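Local atomic coordinates of malate dehydrogenase (PDB entry 4BGV), a protein that probably catalyses the reversible, NAD-dependent oxidation of malate to oxaloacetate in the tricarboxylic acid cycle of a hyperacidophilic archaeon. Residues A257-E262 / Y267-L272; G275-I280 / Y289-N294. All blocks are in the same frame, centred on the assembly; numbering follows the deposited sequence.

Interaction 1: A257-E262 / Y267-L272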
ATOM      1  N   ALA A 257     -13.239 -14.736  22.905  1.00  9.27           N
ATOM      2  CA  ALA A 257     -12.138 -14.731  23.859  1.00 10.26           C
ATOM      3  C   ALA A 257     -12.555 -15.391  25.158  1.00 13.48           C
ATOM      4  O   ALA A 257     -13.740 -15.434  25.486  1.00 11.34           O
ATOM      5  CB  ALA A 257     -11.649 -13.305  24.118  1.00  8.67           C
ATOM      6  N   TYR A 258     -11.566 -15.877  25.903  1.00 11.27           N
ATOM      7  CA  TYR A 258     -11.805 -16.600  27.140  1.00 14.59           C
ATOM      8  C   TYR A 258     -12.177 -15.642  28.266  1.00 14.26           C
ATOM      9  O   TYR A 258     -11.422 -14.722  28.568  1.00 13.84           O
ATOM     10  CB  TYR A 258     -10.533 -17.352  27.512  1.00 13.19           C
ATOM     11  CG  TYR A 258     -10.693 -18.395  28.584  1.00 17.88           C
ATOM     12  CD1 TYR A 258     -11.472 -19.528  28.366  1.00 20.76           C
ATOM     13  CD2 TYR A 258     -10.039 -18.274  29.801  1.00 20.01           C
ATOM     14  CE1 TYR A 258     -11.600 -20.506  29.337  1.00 23.50           C
ATOM     15  CE2 TYR A 258     -10.149 -19.259  30.768  1.00 24.16           C
ATOM     16  CZ  TYR A 258     -10.942 -20.359  30.537  1.00 25.69           C
ATOM     17  OH  TYR A 258     -11.069 -21.324  31.504  1.00 33.13           O
ATOM     18  N   ILE A 259     -13.334 -15.872  28.883  1.00 11.91           N
ATOM     19  CA  ILE A 259     -13.873 -14.990  29.924  1.00 14.51           C
ATOM     20  C   ILE A 259     -13.657 -15.597  31.311  1.00 17.18           C
ATOM     21  O   ILE A 259     -14.101 -16.722  31.572  1.00 15.94           O
ATOM     22  CB  ILE A 259     -15.397 -14.777  29.721  1.00 11.82           C
ATOM     23  CG1 ILE A 259     -15.695 -14.423  28.261  1.00 13.78           C
ATOM     24  CG2 ILE A 259     -15.944 -13.712  30.698  1.00 12.06           C
ATOM     25  CD1 ILE A 259     -15.110 -13.064  27.801  1.00 11.62           C
ATOM     26  N   THR A 260     -12.953 -14.874  32.184  1.00 16.64           N
ATOM     27  CA  THR A 260     -12.710 -15.320  33.558  0.50 18.61           C
ATOM     28  C   THR A 260     -12.637 -14.153  34.512  1.00 17.15           C
ATOM     29  O   THR A 260     -12.641 -13.002  34.096  1.00 16.85           O
ATOM     30  CB  THR A 260     -11.364 -16.035  33.731  0.50 18.55           C
ATOM     31  OG1 THR A 260     -10.303 -15.197  33.252  0.50 14.37           O
ATOM     32  CG2 THR A 260     -11.355 -17.333  33.015  0.50 21.80           C
ATOM     33  N   GLY A 261     -12.559 -14.465  35.804  1.00 21.92           N
ATOM     34  CA  GLY A 261     -12.319 -13.461  36.827  1.00 21.38           C
ATOM     35  C   GLY A 261     -13.371 -12.378  36.811  1.00 21.37           C
ATOM     36  O   GLY A 261     -14.563 -12.667  36.726  1.00 20.23           O
ATOM     37  N   GLU A 262     -12.934 -11.125  36.861  1.00 20.71           N
ATOM     38  CA  GLU A 262     -13.881 -10.025  36.988  1.00 26.29           C
ATOM     39  C   GLU A 262     -14.745  -9.873  35.742  1.00 22.34           C
ATOM     40  O   GLU A 262     -15.867  -9.390  35.827  1.00 22.01           O
ATOM     41  CB  GLU A 262     -13.170  -8.718  37.338  1.00 33.31           C
ATOM     42  CG  GLU A 262     -13.973  -7.816  38.269  1.00 47.32           C
ATOM     43  CD  GLU A 262     -14.056  -8.337  39.706  1.00 54.83           C
ATOM     44  OE1 GLU A 262     -13.661  -9.495  39.975  1.00 55.69           O
ATOM     45  OE2 GLU A 262     -14.522  -7.575  40.579  1.00 61.26           O
ATOM     46  N   TYR A 267     -19.971 -10.423  31.716  1.00 14.57           N
ATOM     47  CA  TYR A 267     -20.456 -11.204  30.578  1.00 14.84           C
ATOM     48  C   TYR A 267     -21.222 -12.474  30.942  1.00 16.93           C
ATOM     49  O   TYR A 267     -21.676 -13.193  30.060  1.00 18.74           O
ATOM     50  CB  TYR A 267     -19.318 -11.482  29.590  1.00 18.27           C
ATOM     51  CG  TYR A 267     -18.833 -10.209  28.942  1.00 11.10           C
ATOM     52  CD1 TYR A 267     -19.638  -9.537  28.037  1.00 12.07           C
ATOM     53  CD2 TYR A 267     -17.589  -9.656  29.265  1.00 12.45           C
ATOM     54  CE1 TYR A 267     -19.220  -8.349  27.446  1.00 13.27           C
ATOM     55  CE2 TYR A 267     -17.151  -8.464  28.672  1.00 12.64           C
ATOM     56  CZ  TYR A 267     -17.972  -7.818  27.767  1.00 13.95           C
ATOM     57  OH  TYR A 267     -17.572  -6.630  27.179  1.00 15.50           O
ATOM     58  N   LEU A 268     -21.355 -12.740  32.239  1.00 18.65           N
ATOM     59  CA  LEU A 268     -22.264 -13.781  32.741  1.00 18.83           C
ATOM     60  C   LEU A 268     -21.921 -15.182  32.253  1.00 17.81           C
ATOM     61  O   LEU A 268     -22.783 -16.061  32.203  1.00 16.91           O
ATOM     62  CB  LEU A 268     -23.715 -13.445  32.381  1.00 15.42           C
ATOM     63  CG  LEU A 268     -24.120 -11.983  32.597  1.00 17.12           C
ATOM     64  CD1 LEU A 268     -25.584 -11.784  32.248  1.00 22.46           C
ATOM     65  CD2 LEU A 268     -23.849 -11.554  34.022  1.00 22.41           C
ATOM     66  N   VAL A 269     -20.664 -15.375  31.877  1.00 22.43           N
ATOM     67  CA  VAL A 269     -20.142 -16.702  31.585  1.00 22.88           C
ATOM     68  C   VAL A 269     -18.823 -16.837  32.297  1.00 20.30           C
ATOM     69  O   VAL A 269     -18.136 -15.835  32.544  1.00 17.69           O
ATOM     70  CB  VAL A 269     -19.875 -16.936  30.081  1.00 22.42           C
ATOM     71  CG1 VAL A 269     -21.166 -17.112  29.331  1.00 19.57           C
ATOM     72  CG2 VAL A 269     -19.051 -15.784  29.484  1.00 21.30           C
ATOM     73  N   ASN A 270     -18.455 -18.069  32.621  1.00 16.54           N
ATOM     74  CA  ASN A 270     -17.152 -18.288  33.224  1.00 20.79           C
ATOM     75  C   ASN A 270     -16.421 -19.468  32.600  1.00 19.06           C
ATOM     76  O   ASN A 270     -16.995 -20.546  32.412  1.00 17.55           O
ATOM     77  CB  ASN A 270     -17.283 -18.466  34.736  1.00 27.86           C
ATOM     78  CG  ASN A 270     -15.941 -18.507  35.433  1.00 32.56           C
ATOM     79  OD1 ASN A 270     -15.175 -17.538  35.396  1.00 30.90           O
ATOM     80  ND2 ASN A 270     -15.647 -19.632  36.085  1.00 36.27           N
ATOM     81  N   ASN A 271     -15.149 -19.244  32.297  1.00 15.75           N
ATOM     82  CA  ASN A 271     -14.276 -20.254  31.712  1.00 19.20           C
ATOM     83  C   ASN A 271     -14.781 -20.802  30.385  1.00 16.35           C
ATOM     84  O   ASN A 271     -14.678 -21.999  30.133  1.00 18.18           O
ATOM     85  CB  ASN A 271     -14.040 -21.394  32.686  1.00 21.41           C
ATOM     86  CG  ASN A 271     -13.611 -20.904  34.036  1.00 31.56           C
ATOM     87  OD1 ASN A 271     -14.150 -21.323  35.064  1.00 41.27           O
ATOM     88  ND2 ASN A 271     -12.657 -19.987  34.049  1.00 26.39           N
ATOM     89  N   LEU A 272     -15.343 -19.914  29.570  1.00 18.47           N
ATOM     90  CA  LEU A 272     -15.794 -20.226  28.212  1.00 19.72           C
ATOM     91  C   LEU A 272     -15.300 -19.126  27.283  1.00 14.58           C
ATOM     92  O   LEU A 272     -14.919 -18.047  27.748  1.00 16.26           O
ATOM     93  CB  LEU A 272     -17.323 -20.267  28.152  1.00 22.34           C
ATOM     94  CG  LEU A 272     -18.011 -21.357  28.964  1.00 27.23           C
ATOM     95  CD1 LEU A 272     -19.489 -21.378  28.671  1.00 24.53           C
ATOM     96  CD2 LEU A 272     -17.368 -22.691  28.639  1.00 28.22           C
TER
HETATM   97  O   HOH W   1     -12.997 -16.869  37.329  1.00 40.04           O
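The Tyr258 ring lies across the backbone of Asn271, with Tyr258 CE1 3.4 Å from Asn271 C. Its CG is anti to the backbone N (chi1 -167°), which swings the ring along the 267-272 segment and leaves OH against CB of Asn271. From there ND2 of Asn271 gives OH a weak, bent hydrogen bond, the ring and amide planes being 30° apart. The rings of Phe273 and Tyr135 also meet that of Tyr258. On the buried side, Ile259 packs on Val269, with Ile259 CB 3.8 Å from Val269 CG2, while Ile259 CG2 rests by CB of Tyr267. Two backbone bonds join the segments, Ile259 N to Leu272 O at 2.9 Å and Asn271 N to Ile259 O at 2.8 Å. At the outer end a water takes the N-H of Gly261 and donates to Asn270 OD1, which Ser264 OG also holds. Helix 295-321 covers Val269 and Leu272. The arrangement closes a strand-helix-strand connection between antiparallel neighbours: strand 251-259 leaves the sheet, the short helix 262-267 makes the turn, and strand 272-281 returns beside it in the C-terminal alpha/beta domain of the LDH/MDH fold.

Interaction 2: G275-I280 / Y289-N294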
ATOM      1  N   GLY A 275     -17.778 -13.952  22.070  1.00 11.92           N
ATOM      2  CA  GLY A 275     -17.377 -12.740  21.367  1.00 12.44           C
ATOM      3  C   GLY A 275     -17.519 -11.449  22.161  1.00 13.58           C
ATOM      4  O   GLY A 275     -18.630 -11.019  22.480  1.00 11.97           O
ATOM      5  N   VAL A 276     -16.388 -10.833  22.489  1.00 13.12           N
ATOM      6  CA  VAL A 276     -16.368  -9.592  23.265  1.00 11.34           C
ATOM      7  C   VAL A 276     -15.293  -8.667  22.684  1.00  9.37           C
ATOM      8  O   VAL A 276     -14.383  -9.139  21.990  1.00  9.89           O
ATOM      9  CB  VAL A 276     -16.092  -9.855  24.780  1.00 13.16           C
ATOM     10  CG1 VAL A 276     -17.193 -10.730  25.419  1.00 10.50           C
ATOM     11  CG2 VAL A 276     -14.723 -10.490  24.972  1.00 13.40           C
ATOM     12  N   PRO A 277     -15.383  -7.351  22.957  1.00 10.87           N
ATOM     13  CA  PRO A 277     -14.340  -6.461  22.425  1.00 11.14           C
ATOM     14  C   PRO A 277     -13.001  -6.691  23.103  1.00 11.78           C
ATOM     15  O   PRO A 277     -12.918  -6.657  24.340  1.00 11.59           O
ATOM     16  CB  PRO A 277     -14.844  -5.049  22.777  1.00 10.41           C
ATOM     17  CG  PRO A 277     -16.204  -5.202  23.319  1.00 12.84           C
ATOM     18  CD  PRO A 277     -16.383  -6.623  23.757  1.00 10.39           C
ATOM     19  N   ILE A 278     -11.956  -6.930  22.313  1.00  8.23           N
ATOM     20  CA  ILE A 278     -10.641  -7.172  22.892  1.00 11.09           C
ATOM     21  C   ILE A 278      -9.560  -6.301  22.240  1.00 11.15           C
ATOM     22  O   ILE A 278      -9.694  -5.906  21.082  1.00 10.84           O
ATOM     23  CB  ILE A 278     -10.223  -8.661  22.785  1.00 11.38           C
ATOM     24  CG1 ILE A 278     -10.189  -9.124  21.322  1.00 10.28           C
ATOM     25  CG2 ILE A 278     -11.130  -9.552  23.656  1.00 11.62           C
ATOM     26  CD1 ILE A 278      -9.474 -10.458  21.138  1.00 10.20           C
ATOM     27  N   LYS A 279      -8.510  -5.988  23.004  1.00  8.52           N
ATOM     28  CA  LYS A 279      -7.296  -5.395  22.440  1.00  7.52           C
ATOM     29  C   LYS A 279      -6.369  -6.548  22.041  1.00 11.50           C
ATOM     30  O   LYS A 279      -6.038  -7.391  22.869  1.00 12.31           O
ATOM     31  CB  LYS A 279      -6.587  -4.493  23.467  1.00  8.00           C
ATOM     32  CG  LYS A 279      -5.360  -3.774  22.881  1.00 10.86           C
ATOM     33  CD  LYS A 279      -4.453  -3.146  23.953  1.00 12.56           C
ATOM     34  CE  LYS A 279      -5.216  -2.200  24.850  1.00 13.25           C
ATOM     35  NZ  LYS A 279      -4.299  -1.378  25.718  1.00 13.97           N
ATOM     36  N   ILE A 280      -5.972  -6.591  20.771  1.00  9.23           N
ATOM     37  CA  ILE A 280      -5.177  -7.694  20.235  1.00  8.67           C
ATOM     38  C   ILE A 280      -3.725  -7.270  20.070  1.00  8.01           C
ATOM     39  O   ILE A 280      -3.427  -6.351  19.310  1.00  8.78           O
ATOM     40  CB  ILE A 280      -5.702  -8.137  18.864  1.00  7.54           C
ATOM     41  CG1 ILE A 280      -7.193  -8.464  18.941  1.00 10.65           C
ATOM     42  CG2 ILE A 280      -4.903  -9.358  18.350  1.00  6.57           C
ATOM     43  CD1 ILE A 280      -7.813  -8.757  17.593  1.00 12.94           C
ATOM     44  N   TYR A 289     -12.522  -5.490  27.124  1.00 10.82           N
ATOM     45  CA  TYR A 289     -13.298  -4.340  27.573  1.00  9.74           C
ATOM     46  C   TYR A 289     -14.637  -4.806  28.144  1.00 14.69           C
ATOM     47  O   TYR A 289     -15.320  -5.636  27.549  1.00 12.63           O
ATOM     48  CB  TYR A 289     -13.495  -3.360  26.427  1.00  9.62           C
ATOM     49  CG  TYR A 289     -12.170  -2.786  25.951  1.00 10.46           C
ATOM     50  CD1 TYR A 289     -11.409  -3.442  24.991  1.00 12.09           C
ATOM     51  CD2 TYR A 289     -11.663  -1.625  26.516  1.00 12.80           C
ATOM     52  CE1 TYR A 289     -10.174  -2.923  24.564  1.00 11.90           C
ATOM     53  CE2 TYR A 289     -10.444  -1.099  26.104  1.00 11.28           C
ATOM     54  CZ  TYR A 289      -9.711  -1.755  25.125  1.00 10.93           C
ATOM     55  OH  TYR A 289      -8.504  -1.230  24.726  1.00 14.81           O
ATOM     56  N   ASP A 290     -14.988  -4.299  29.319  1.00 15.38           N
ATOM     57  CA  ASP A 290     -16.260  -4.655  29.939  1.00 17.38           C
ATOM     58  C   ASP A 290     -17.321  -3.632  29.559  1.00 15.50           C
ATOM     59  O   ASP A 290     -17.240  -2.478  29.952  1.00 21.37           O
ATOM     60  CB  ASP A 290     -16.121  -4.730  31.460  1.00 20.17           C
ATOM     61  CG  ASP A 290     -15.200  -5.846  31.899  1.00 23.32           C
ATOM     62  OD1 ASP A 290     -15.219  -6.929  31.261  1.00 20.08           O
ATOM     63  OD2 ASP A 290     -14.447  -5.632  32.864  1.00 28.38           O
ATOM     64  N   LEU A 291     -18.317  -4.064  28.802  1.00 11.56           N
ATOM     65  CA  LEU A 291     -19.379  -3.171  28.351  1.00 16.72           C
ATOM     66  C   LEU A 291     -20.493  -3.013  29.376  1.00 17.50           C
ATOM     67  O   LEU A 291     -20.730  -3.901  30.186  1.00 12.82           O
ATOM     68  CB  LEU A 291     -19.991  -3.699  27.048  1.00 11.67           C
ATOM     69  CG  LEU A 291     -19.035  -3.868  25.873  1.00 14.54           C
ATOM     70  CD1 LEU A 291     -19.763  -4.543  24.717  1.00 15.09           C
ATOM     71  CD2 LEU A 291     -18.472  -2.521  25.448  1.00 13.48           C
ATOM     72  N   LYS A 292     -21.171  -1.872  29.315  1.00 12.61           N
ATOM     73  CA  LYS A 292     -22.430  -1.671  30.011  1.00 23.33           C
ATOM     74  C   LYS A 292     -23.550  -1.986  29.027  1.00 19.64           C
ATOM     75  O   LYS A 292     -23.611  -1.398  27.955  1.00 23.45           O
ATOM     76  CB  LYS A 292     -22.562  -0.218  30.458  1.00 26.98           C
ATOM     77  CG  LYS A 292     -21.347   0.353  31.170  1.00 35.11           C
ATOM     78  CD  LYS A 292     -21.715   1.680  31.831  1.00 42.25           C
ATOM     79  CE  LYS A 292     -20.572   2.676  31.799  1.00 44.76           C
ATOM     80  NZ  LYS A 292     -20.889   3.807  30.880  1.00 48.37           N
ATOM     81  N   PHE A 293     -24.431  -2.911  29.383  1.00 15.44           N
ATOM     82  CA  PHE A 293     -25.534  -3.289  28.503  1.00 15.22           C
ATOM     83  C   PHE A 293     -26.791  -2.495  28.848  1.00 15.29           C
ATOM     84  O   PHE A 293     -27.120  -2.332  30.024  1.00 18.95           O
ATOM     85  CB  PHE A 293     -25.881  -4.785  28.663  1.00 16.08           C
ATOM     86  CG  PHE A 293     -24.780  -5.737  28.253  1.00 19.43           C
ATOM     87  CD1 PHE A 293     -23.728  -6.024  29.113  1.00 23.13           C
ATOM     88  CD2 PHE A 293     -24.814  -6.370  27.021  1.00 17.46           C
ATOM     89  CE1 PHE A 293     -22.725  -6.917  28.732  1.00 22.07           C
ATOM     90  CE2 PHE A 293     -23.819  -7.267  26.641  1.00 14.38           C
ATOM     91  CZ  PHE A 293     -22.778  -7.539  27.496  1.00 18.97           C
ATOM     92  N   ASN A 294     -27.511  -2.022  27.836  1.00 15.29           N
ATOM     93  CA  ASN A 294     -28.881  -1.573  28.079  1.00 16.21           C
ATOM     94  C   ASN A 294     -29.806  -2.799  28.131  1.00 15.67           C
ATOM     95  O   ASN A 294     -29.363  -3.920  27.891  1.00 15.14           O
ATOM     96  CB  ASN A 294     -29.338  -0.484  27.075  1.00 15.82           C
ATOM     97  CG  ASN A 294     -29.569  -1.009  25.659  1.00 21.68           C
ATOM     98  OD1 ASN A 294     -29.694  -2.216  25.431  1.00 23.56           O
ATOM     99  ND2 ASN A 294     -29.655  -0.082  24.691  1.00 17.86           N
TER
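Tyr289, the first residue past the hairpin of strands 272-281 and 284-288 in the antiparallel sheet of the C-terminal LDH/MDH domain, turns the edge of its ring to the backbone of Pro277-Lys279. Pro277 O lies in the ring plane at that edge, 3.6 Å from CD1 of Tyr289, and the same oxygen accepts the backbone N-H of Tyr289 at 3.0 Å (N-H...O 166°). With CG anti to the carbonyl carbon (chi1 -64°), the ring extends alongside strand 272-281 from Pro277 toward Lys279, and Tyr289 CE1 comes within 3.8 Å of Lys279 N. The Lys279 side chain passes obliquely by the end of the ring; its bend at chi3 keeps CE close to the phenol oxygen and lets NZ reach the backbone oxygens of Leu165 and Asn166 in the second subunit. Val167 of that subunit packs on both Lys279 and Tyr289, so the ring lies at a subunit interface. Cut back to alanine, Tyr289 would lose the ring that packs on CB and CE of Lys279 and on Val167 of the second subunit, which is likely to open a gap between them. Farther along, CG of the Pro277 ring and the branched end of Leu291 meet, and Ile196 of the second subunit packs on both residues. The proline ring points at the leucine's fork, with Pro277 CG 3.9 Å from Leu291 CD1 and 4.0 Å from Leu291 CG.

Strand 272-281 serves both contacts: interaction 1 spans the connection that leads into it from strand 251-259, and interaction 2 is made by its middle with the chain emerging from the next strand. Interaction 1 is partly buried and mixes an apolar inner side with asparagines and a water on its outer side; no other subunit touches it. The residues that meet in interaction 2 are all buried, and their contact is mainly apolar, with a single backbone bond between the segments and a second subunit packed over it. Tyr267 joins the two. Its OH makes probable hydrogen bonds with Tyr289 O, at 2.5 Å, and with Leu291 N, thereby fastening the end of the short helix to the chain that leads to helix 295-321.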